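Local coordinates for protein polyketide biosynthesis cytochrome P450 PksS (Bacillus subtilis, PDB 4YZR) that serves as a heme-dependent cytochrome P450 monooxygenase in the synthesis of the polyketide antibiotic bacillaene, acting on dihydrobacillaene, at residues N16-L21 with Y284-V289; K261-K266 with L333-S338; P374-A379 with L399-S404. One frame throughout, in Å; residues are numbered along the deposited sequence.

Interaction 1 of 3, residues N16-L21 with Y284-V289; sequences NPFSVL and YTSPVV
P17, the first residue of helix 17-27, rests its CG against V289 CG2 at 4.3 Å. N16, just before it, is the N-cap: its OD1 accepts from S19 N at 3.1 Å, with the donor well above the carbonyl plane, and weakly from F18 N. The same oxygen lies in the plane of the F18 ring, at its edge. That ring carries most of the contact. With CG beside the backbone N (chi1 -59°), F18 reaches across to the end of helix 274-285. Its CZ comes edge-on to T285 O at 3.4 Å, while CE2 sits 3.9 Å from S286 CB, again near the ring plane. The ring edge thus faces the carbonyl of T285, probably a mildly favourable electrostatic match. A face of the ring is covered by V289 CG2, a CH-pi contact 4.1 Å from the centroid and 26° off the normal. One turn further on, L21 CD1 approaches V289 O at 3.8 Å and CG2 of the same valine, so a single methyl serves P17, F18 and L21. The chain leaves the helix at S286, with positive phi, and V289 follows three residues on; OG of S286 binds R283 O and N321 ND2. Y284 O, which F18 meets obliquely, accepts from R322. Around the contact, L21 also touches F13 of helix 11-15 and S319 of helix 317-320, T285 leans on S252 and A256 of helix 228-259, and V288 reaches the heme.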
loop_
_atom_site.group_PDB
_atom_site.type_symbol
_atom_site.label_atom_id
_atom_site.label_comp_id
_atom_site.label_asym_id
_atom_site.label_seq_id
_atom_site.Cartn_x
_atom_site.Cartn_y
_atom_site.Cartn_z
ATOM N N ASN A 16 8.209 -16.614 -2.031
ATOM C CA ASN A 16 7.055 -16.574 -1.056
ATOM C C ASN A 16 7.531 -15.914 0.204
ATOM O O ASN A 16 8.062 -16.555 1.089
ATOM C CB ASN A 16 6.519 -17.994 -0.832
ATOM C CG ASN A 16 5.267 -17.982 -0.013
ATOM O OD1 ASN A 16 5.001 -17.007 0.636
ATOM N ND2 ASN A 16 4.582 -19.073 0.085
ATOM N N PRO A 17 7.218 -14.627 0.333
ATOM C CA PRO A 17 7.693 -13.959 1.547
ATOM C C PRO A 17 6.920 -14.389 2.832
ATOM O O PRO A 17 7.467 -14.307 3.909
ATOM C CB PRO A 17 7.497 -12.476 1.215
ATOM C CG PRO A 17 6.422 -12.507 0.247
ATOM C CD PRO A 17 6.676 -13.684 -0.608
ATOM N N PHE A 18 5.735 -14.882 2.593
ATOM C CA PHE A 18 4.901 -15.318 3.717
ATOM C C PHE A 18 5.533 -16.510 4.365
ATOM O O PHE A 18 5.584 -16.648 5.587
ATOM C CB PHE A 18 3.503 -15.585 3.322
ATOM C CG PHE A 18 2.863 -14.395 2.727
ATOM C CD1 PHE A 18 2.896 -14.082 1.385
ATOM C CD2 PHE A 18 2.203 -13.486 3.588
ATOM C CE1 PHE A 18 2.321 -12.929 0.916
ATOM C CE2 PHE A 18 1.603 -12.333 3.062
ATOM C CZ PHE A 18 1.659 -12.047 1.765
ATOM N N SER A 19 6.099 -17.402 3.534
ATOM C CA SER A 19 6.680 -18.608 4.154
ATOM C C SER A 19 8.025 -18.268 4.835
ATOM O O SER A 19 8.302 -18.791 5.903
ATOM C CB SER A 19 6.842 -19.792 3.172
ATOM O OG SER A 19 7.870 -20.683 3.531
ATOM N N VAL A 20 8.768 -17.336 4.307
ATOM C CA VAL A 20 9.995 -16.929 4.968
ATOM C C VAL A 20 9.681 -16.261 6.313
ATOM O O VAL A 20 10.242 -16.540 7.380
ATOM C CB VAL A 20 10.840 -15.971 4.094
ATOM C CG1 VAL A 20 12.001 -15.396 4.822
ATOM C CG2 VAL A 20 11.342 -16.733 2.851
ATOM N N LEU A 21 8.823 -15.217 6.254
ATOM C CA LEU A 21 8.497 -14.481 7.477
ATOM C C LEU A 21 7.836 -15.414 8.543
ATOM O O LEU A 21 8.061 -15.252 9.727
ATOM C CB LEU A 21 7.596 -13.301 7.181
ATOM C CG LEU A 21 8.128 -12.192 6.290
ATOM C CD1 LEU A 21 7.035 -11.166 6.050
ATOM C CD2 LEU A 21 9.323 -11.604 6.956
ATOM N N TYR A 284 -4.639 -11.653 4.359
ATOM C CA TYR A 284 -3.999 -12.794 3.703
ATOM C C TYR A 284 -2.997 -12.344 2.639
ATOM O O TYR A 284 -1.915 -13.002 2.532
ATOM C CB TYR A 284 -5.111 -13.634 3.083
ATOM C CG TYR A 284 -4.660 -14.963 2.537
ATOM C CD1 TYR A 284 -4.598 -16.063 3.324
ATOM C CD2 TYR A 284 -4.290 -15.053 1.249
ATOM C CE1 TYR A 284 -4.177 -17.304 2.736
ATOM C CE2 TYR A 284 -3.860 -16.253 0.673
ATOM C CZ TYR A 284 -3.819 -17.310 1.437
ATOM O OH TYR A 284 -3.365 -18.511 0.843
ATOM N N THR A 285 -3.234 -11.269 1.925
ATOM C CA THR A 285 -2.359 -10.872 0.853
ATOM C C THR A 285 -1.362 -9.867 1.313
ATOM O O THR A 285 -0.398 -9.634 0.562
ATOM C CB THR A 285 -3.117 -10.305 -0.357
ATOM O OG1 THR A 285 -3.690 -9.014 -0.112
ATOM C CG2 THR A 285 -4.159 -11.344 -0.915
ATOM N N SER A 286 -1.546 -9.162 2.424
ATOM C CA SER A 286 -0.645 -8.152 2.978
ATOM C C SER A 286 0.080 -7.392 1.865
ATOM O O SER A 286 1.373 -7.516 1.783
ATOM C CB SER A 286 0.336 -8.793 3.940
ATOM O OG SER A 286 -0.382 -9.404 5.059
ATOM N N PRO A 287 -0.546 -6.537 1.083
ATOM C CA PRO A 287 0.096 -5.827 -0.036
ATOM C C PRO A 287 1.345 -5.171 0.392
ATOM O O PRO A 287 2.361 -5.162 -0.363
ATOM C CB PRO A 287 -0.970 -4.881 -0.498
ATOM C CG PRO A 287 -2.282 -5.560 -0.131
ATOM C CD PRO A 287 -2.022 -6.261 1.181
ATOM N N VAL A 288 1.369 -4.527 1.542
ATOM C CA VAL A 288 2.603 -4.137 2.213
ATOM C C VAL A 288 2.952 -5.310 3.105
ATOM O O VAL A 288 2.341 -5.556 4.182
ATOM C CB VAL A 288 2.454 -2.848 3.000
ATOM C CG1 VAL A 288 3.775 -2.531 3.654
ATOM C CG2 VAL A 288 1.949 -1.730 2.134
ATOM N N VAL A 289 3.909 -6.082 2.704
ATOM C CA VAL A 289 4.218 -7.342 3.417
ATOM C C VAL A 289 5.178 -7.099 4.571
ATOM O O VAL A 289 5.219 -7.919 5.539
ATOM C CB VAL A 289 4.641 -8.457 2.451
ATOM C CG1 VAL A 289 6.060 -8.254 1.959
ATOM C CG2 VAL A 289 4.475 -9.823 3.036
#

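Interaction 2 of 3, residues K261-K266 with L333-S338; sequences KKECEK and LNINRS
E263 of helix 261-269 grips I335 in a polar, partly buried contact between the helix and the cytochrome P450 meander, the irregular loop that leads toward the heme-thiolate segment. The gripped element is a type I turn from N334 to R337, reinforced by an Asx turn in which N334 OD1 accepts from N336 N. I335 N donates a hydrogen bond to E263 OE1 at 2.9 Å, nearly straight (167°) and arriving on the anti side of that oxygen. The other oxygen, OE2, uses its syn lone pair for a salt bridge to K266 NZ, 2.9 Å away and one turn along the same helix. A bend in the glutamate chain at chi2 (-61°) curls the carboxylate back toward the loop, and CG then packs 3.4 Å from L333 O. With both oxygens engaged, the carboxylate is probably kept in its charged form. One water completes the polar network: it donates to E263 OE1 and N334 OD1, and accepts from K266 NZ and N336 ND2, four bonds that tie helix and turn together. The turn ends at R337, whose NE forms a salt bridge with E280. That pairing is consistent with the Glu-Arg-Arg triad of P450 enzymes, in which E280 and R283 would be the ExxR pair. Beneath the polar layer, I335 faces the helix and A277 of helix 274-285; its CD1 lies 3.4 Å from E263 O and 4.1 Å from K266 CB.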
loop_
_atom_site.group_PDB
_atom_site.type_symbol
_atom_site.label_atom_id
_atom_site.label_comp_id
_atom_site.label_asym_id
_atom_site.label_seq_id
_atom_site.Cartn_x
_atom_site.Cartn_y
_atom_site.Cartn_z
ATOM N N LYS A 261 -11.554 -21.378 -4.418
ATOM C CA LYS A 261 -12.876 -21.419 -5.101
ATOM C C LYS A 261 -14.079 -21.476 -4.218
ATOM O O LYS A 261 -15.086 -20.866 -4.541
ATOM C CB LYS A 261 -12.912 -22.562 -6.098
ATOM C CG LYS A 261 -12.171 -22.205 -7.387
ATOM C CD LYS A 261 -11.808 -23.518 -8.114
ATOM C CE LYS A 261 -11.813 -23.414 -9.629
ATOM N NZ LYS A 261 -10.746 -24.272 -10.238
ATOM N N LYS A 262 -13.993 -22.185 -3.101
ATOM C CA LYS A 262 -15.090 -22.239 -2.192
ATOM C C LYS A 262 -15.377 -20.904 -1.546
ATOM O O LYS A 262 -16.502 -20.549 -1.318
ATOM C CB LYS A 262 -14.908 -23.327 -1.133
ATOM C CG LYS A 262 -15.158 -24.706 -1.766
ATOM C CD LYS A 262 -15.301 -25.765 -0.693
ATOM C CE LYS A 262 -13.923 -26.174 -0.238
ATOM N NZ LYS A 262 -13.951 -27.244 0.808
ATOM N N GLU A 263 -14.332 -20.116 -1.277
ATOM C CA GLU A 263 -14.552 -18.782 -0.718
ATOM C C GLU A 263 -15.000 -17.812 -1.806
ATOM O O GLU A 263 -15.898 -16.994 -1.543
ATOM C CB GLU A 263 -13.252 -18.266 -0.081
ATOM C CG GLU A 263 -12.749 -19.114 1.095
ATOM C CD GLU A 263 -13.768 -19.129 2.217
ATOM O OE1 GLU A 263 -14.084 -18.113 2.862
ATOM O OE2 GLU A 263 -14.337 -20.248 2.422
ATOM N N CYS A 264 -14.491 -17.958 -3.001
ATOM C CA CYS A 264 -14.947 -17.126 -4.140
ATOM C C CYS A 264 -16.463 -17.291 -4.384
ATOM O O CYS A 264 -17.206 -16.383 -4.526
ATOM C CB CYS A 264 -14.216 -17.542 -5.344
ATOM S SG CYS A 264 -14.519 -16.372 -6.690
ATOM N N GLU A 265 -16.865 -18.563 -4.347
ATOM C CA GLU A 265 -18.329 -18.872 -4.534
ATOM C C GLU A 265 -19.209 -18.322 -3.462
ATOM O O GLU A 265 -20.247 -17.740 -3.774
ATOM C CB GLU A 265 -18.487 -20.385 -4.604
ATOM C CG GLU A 265 -19.858 -20.870 -5.069
ATOM C CD GLU A 265 -20.220 -20.366 -6.442
ATOM O OE1 GLU A 265 -19.360 -20.454 -7.346
ATOM O OE2 GLU A 265 -21.343 -19.841 -6.595
ATOM N N LYS A 266 -18.743 -18.304 -2.199
ATOM C CA LYS A 266 -19.512 -17.676 -1.143
ATOM C C LYS A 266 -19.788 -16.232 -1.449
ATOM O O LYS A 266 -20.847 -15.707 -1.234
ATOM C CB LYS A 266 -18.823 -17.798 0.214
ATOM C CG LYS A 266 -18.745 -19.243 0.734
ATOM C CD LYS A 266 -18.087 -19.287 2.119
ATOM C CE LYS A 266 -17.835 -20.656 2.679
ATOM N NZ LYS A 266 -16.811 -20.718 3.758
ATOM N N LEU A 333 -7.818 -19.109 4.176
ATOM C CA LEU A 333 -8.625 -17.962 3.778
ATOM C C LEU A 333 -10.060 -18.152 4.248
ATOM O O LEU A 333 -10.731 -19.143 3.833
ATOM C CB LEU A 333 -8.624 -17.750 2.279
ATOM C CG LEU A 333 -9.144 -16.415 1.764
ATOM C CD1 LEU A 333 -8.174 -15.264 2.060
ATOM C CD2 LEU A 333 -9.504 -16.486 0.307
ATOM N N ASN A 334 -10.589 -17.278 5.046
ATOM C CA ASN A 334 -11.949 -17.274 5.525
ATOM C C ASN A 334 -12.558 -15.858 5.363
ATOM O O ASN A 334 -12.330 -14.983 6.168
ATOM C CB ASN A 334 -12.013 -17.694 7.018
ATOM C CG ASN A 334 -13.387 -17.585 7.589
ATOM O OD1 ASN A 334 -14.300 -17.382 6.872
ATOM N ND2 ASN A 334 -13.532 -17.721 8.927
ATOM N N ILE A 335 -13.294 -15.718 4.286
ATOM C CA ILE A 335 -13.853 -14.433 3.962
ATOM C C ILE A 335 -14.897 -13.857 4.877
ATOM O O ILE A 335 -15.284 -12.692 4.733
ATOM C CB ILE A 335 -14.227 -14.274 2.503
ATOM C CG1 ILE A 335 -15.464 -15.107 2.163
ATOM C CG2 ILE A 335 -13.017 -14.515 1.635
ATOM C CD1 ILE A 335 -16.251 -14.702 0.986
ATOM N N ASN A 336 -15.346 -14.689 5.846
ATOM C CA ASN A 336 -16.199 -14.320 6.900
ATOM C C ASN A 336 -15.561 -14.104 8.259
ATOM O O ASN A 336 -16.268 -13.840 9.223
ATOM C CB ASN A 336 -17.415 -15.315 7.031
ATOM C CG ASN A 336 -18.333 -15.196 5.838
ATOM O OD1 ASN A 336 -19.075 -14.228 5.701
ATOM N ND2 ASN A 336 -18.191 -16.075 4.919
ATOM N N ARG A 337 -14.214 -14.024 8.320
ATOM C CA ARG A 337 -13.512 -13.870 9.556
ATOM C C ARG A 337 -13.885 -12.614 10.233
ATOM O O ARG A 337 -13.956 -11.526 9.667
ATOM C CB ARG A 337 -11.999 -13.971 9.279
ATOM C CG ARG A 337 -11.007 -13.893 10.448
ATOM C CD ARG A 337 -9.536 -14.056 9.931
ATOM N NE ARG A 337 -9.097 -15.271 9.255
ATOM C CZ ARG A 337 -8.701 -16.371 9.782
ATOM N NH1 ARG A 337 -8.230 -17.407 9.067
ATOM N NH2 ARG A 337 -8.720 -16.431 11.079
ATOM N N SER A 338 -14.357 -12.679 11.507
ATOM C CA SER A 338 -14.879 -11.481 12.178
ATOM C C SER A 338 -14.895 -11.641 13.714
ATOM O O SER A 338 -15.402 -12.657 14.123
ATOM C CB SER A 338 -16.297 -11.186 11.750
ATOM O OG SER A 338 -16.765 -9.967 12.339
HETATM O O HOH W 1 -15.977 -18.051 4.848
#

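Interaction 3 of 3, residues P374-A379 with L399-S404; sequences PDIELA and LPVSLS
I376 and V401 mark the closely packed side of this strand pair, and E377 and S402 the more open one. The two strands are antiparallel. E377 and S402 form a hydrogen-bonded pair: E377 N donates to S402 O at 3.0 Å, and S402 N returns a bond of 2.8 Å to E377 O. Two residues on, A379 N reaches P400 O at 2.9 Å. L378 and V401 make the non-hydrogen-bonded pair between them. On the packed side, CG1 of I376, set anti to the backbone N (chi1 -173°), comes within 4.1 Å of V401 CB, and its CD1 touches L403 CD2. L378 and L399 cross at about a right angle with their CD1 methyls only 3.5 Å apart, a tight approach. These aliphatic groups back onto helix 228-259, with I376 and V401 on L258, L378 on L255 and L399 on T254. Conditions differ on the other face and toward D375, where direct contacts give way to water. There one water accepts from D375 N and donates to L403 O at 2.6 Å, and a second links D375 O with S402 OG. E377 extends its side chain on this exposed face. On the other edge of strand 400-402 the backbone of V401 bonds A139, so this strand is the middle of an antiparallel sheet ordered 138-140, 400-402, 377-378, the small three-stranded sheet of the cytochrome P450 fold usually called beta-3, which brings the C-terminal strand together with one from much earlier in the chain.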
loop_
_atom_site.group_PDB
_atom_site.type_symbol
_atom_site.label_atom_id
_atom_site.label_comp_id
_atom_site.label_asym_id
_atom_site.label_seq_id
_atom_site.Cartn_x
_atom_site.Cartn_y
_atom_site.Cartn_z
ATOM N N PRO A 374 -18.743 -14.431 -13.805
ATOM C CA PRO A 374 -18.936 -15.474 -12.787
ATOM C C PRO A 374 -18.097 -16.691 -13.020
ATOM O O PRO A 374 -17.810 -17.420 -12.061
ATOM C CB PRO A 374 -20.423 -15.867 -12.903
ATOM C CG PRO A 374 -20.837 -15.418 -14.201
ATOM C CD PRO A 374 -19.993 -14.174 -14.556
ATOM N N ASP A 375 -17.689 -16.927 -14.244
ATOM C CA ASP A 375 -16.873 -18.100 -14.601
ATOM C C ASP A 375 -15.360 -17.895 -14.629
ATOM O O ASP A 375 -14.558 -18.688 -15.066
ATOM C CB ASP A 375 -17.343 -18.716 -15.939
ATOM C CG ASP A 375 -18.787 -19.205 -15.898
ATOM O OD1 ASP A 375 -19.231 -19.640 -14.844
ATOM O OD2 ASP A 375 -19.447 -19.085 -16.920
ATOM N N ILE A 376 -14.979 -16.708 -14.124
ATOM C CA ILE A 376 -13.549 -16.394 -14.135
ATOM C C ILE A 376 -12.686 -17.481 -13.441
ATOM O O ILE A 376 -13.082 -18.043 -12.390
ATOM C CB ILE A 376 -13.298 -15.022 -13.488
ATOM C CG1 ILE A 376 -11.862 -14.596 -13.626
ATOM C CG2 ILE A 376 -13.761 -15.041 -12.038
ATOM C CD1 ILE A 376 -11.606 -13.133 -13.183
ATOM N N GLU A 377 -11.529 -17.770 -14.025
ATOM C CA GLU A 377 -10.625 -18.818 -13.548
ATOM C C GLU A 377 -9.195 -18.466 -13.859
ATOM O O GLU A 377 -8.888 -17.831 -14.830
ATOM C CB GLU A 377 -11.011 -20.174 -14.250
ATOM C CG GLU A 377 -10.226 -21.400 -13.907
ATOM C CD GLU A 377 -10.753 -22.578 -14.741
ATOM O OE1 GLU A 377 -11.321 -23.538 -14.144
ATOM O OE2 GLU A 377 -10.633 -22.516 -15.986
ATOM N N LEU A 378 -8.307 -18.888 -12.968
ATOM C CA LEU A 378 -6.895 -18.675 -13.159
ATOM C C LEU A 378 -6.346 -19.349 -14.404
ATOM O O LEU A 378 -6.826 -20.498 -14.708
ATOM C CB LEU A 378 -6.179 -19.124 -11.864
ATOM C CG LEU A 378 -4.812 -18.653 -11.530
ATOM C CD1 LEU A 378 -4.744 -17.145 -11.471
ATOM C CD2 LEU A 378 -4.457 -19.283 -10.182
ATOM N N ALA A 379 -5.529 -18.748 -15.219
ATOM C CA ALA A 379 -5.024 -19.323 -16.486
ATOM C C ALA A 379 -3.499 -19.272 -16.425
ATOM O O ALA A 379 -2.837 -19.050 -17.410
ATOM C CB ALA A 379 -5.512 -18.516 -17.653
ATOM N N LEU A 399 -1.387 -11.337 -14.327
ATOM C CA LEU A 399 -2.357 -12.253 -13.757
ATOM C C LEU A 399 -3.309 -12.765 -14.863
ATOM O O LEU A 399 -4.405 -12.243 -15.018
ATOM C CB LEU A 399 -3.156 -11.678 -12.601
ATOM C CG LEU A 399 -4.153 -12.591 -11.892
ATOM C CD1 LEU A 399 -3.538 -13.839 -11.451
ATOM C CD2 LEU A 399 -4.796 -11.908 -10.670
ATOM N N PRO A 400 -2.797 -13.787 -15.635
ATOM C CA PRO A 400 -3.662 -14.314 -16.695
ATOM C C PRO A 400 -4.846 -15.057 -16.204
ATOM O O PRO A 400 -4.676 -15.933 -15.373
ATOM C CB PRO A 400 -2.678 -15.198 -17.483
ATOM C CG PRO A 400 -1.297 -14.964 -17.013
ATOM C CD PRO A 400 -1.471 -14.391 -15.623
ATOM N N VAL A 401 -6.056 -14.799 -16.708
ATOM C CA VAL A 401 -7.243 -15.459 -16.368
ATOM C C VAL A 401 -8.032 -15.791 -17.656
ATOM O O VAL A 401 -7.863 -15.187 -18.678
ATOM C CB VAL A 401 -8.184 -14.603 -15.430
ATOM C CG1 VAL A 401 -7.436 -14.275 -14.122
ATOM C CG2 VAL A 401 -8.641 -13.347 -16.028
ATOM N N SER A 402 -8.892 -16.808 -17.453
ATOM C CA SER A 402 -9.967 -17.100 -18.448
ATOM C C SER A 402 -11.186 -16.447 -17.921
ATOM O O SER A 402 -11.509 -16.556 -16.726
ATOM C CB SER A 402 -10.104 -18.607 -18.509
ATOM O OG SER A 402 -11.272 -18.886 -19.260
ATOM N N LEU A 403 -11.900 -15.708 -18.743
ATOM C CA LEU A 403 -13.113 -15.026 -18.356
ATOM C C LEU A 403 -14.377 -15.796 -18.658
ATOM O O LEU A 403 -15.357 -15.588 -17.973
ATOM C CB LEU A 403 -13.194 -13.652 -19.018
ATOM C CG LEU A 403 -12.096 -12.644 -18.749
ATOM C CD1 LEU A 403 -12.192 -11.427 -19.608
ATOM C CD2 LEU A 403 -12.021 -12.214 -17.264
ATOM N N SER A 404 -14.399 -16.495 -19.785
ATOM C CA SER A 404 -15.579 -17.196 -20.385
ATOM C C SER A 404 -15.051 -18.198 -21.398
ATOM O O SER A 404 -13.906 -18.283 -21.663
ATOM C CB SER A 404 -16.491 -16.136 -21.022
ATOM O OG SER A 404 -15.924 -15.583 -22.204
HETATM O O HOH W 2 -17.668 -15.516 -16.739
HETATM O O HOH W 3 -13.603 -19.187 -17.751
#

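In the fold
Interactions 1 and 2 have centres about 19 Å apart and join where Y284 CG, at the end of helix 274-285, packs 3.6 Å from L333 CD1; along the chain their segments alternate, so helices 261-269 and 274-285 are both pinned by distant parts of the sequence. Interaction 3 lies about 18 Å from interaction 2 between centres, meeting it by packing of K261 NZ near E377 OE1 at 4.0 Å, and about 24 Å from interaction 1, which it does not touch. Of the three, interaction 1 reaches the cofactor: V288 belongs to the heme pocket and T285's side chain is about 7 Å from the heme. Helix 228-259 lies against both interactions 1 and 3.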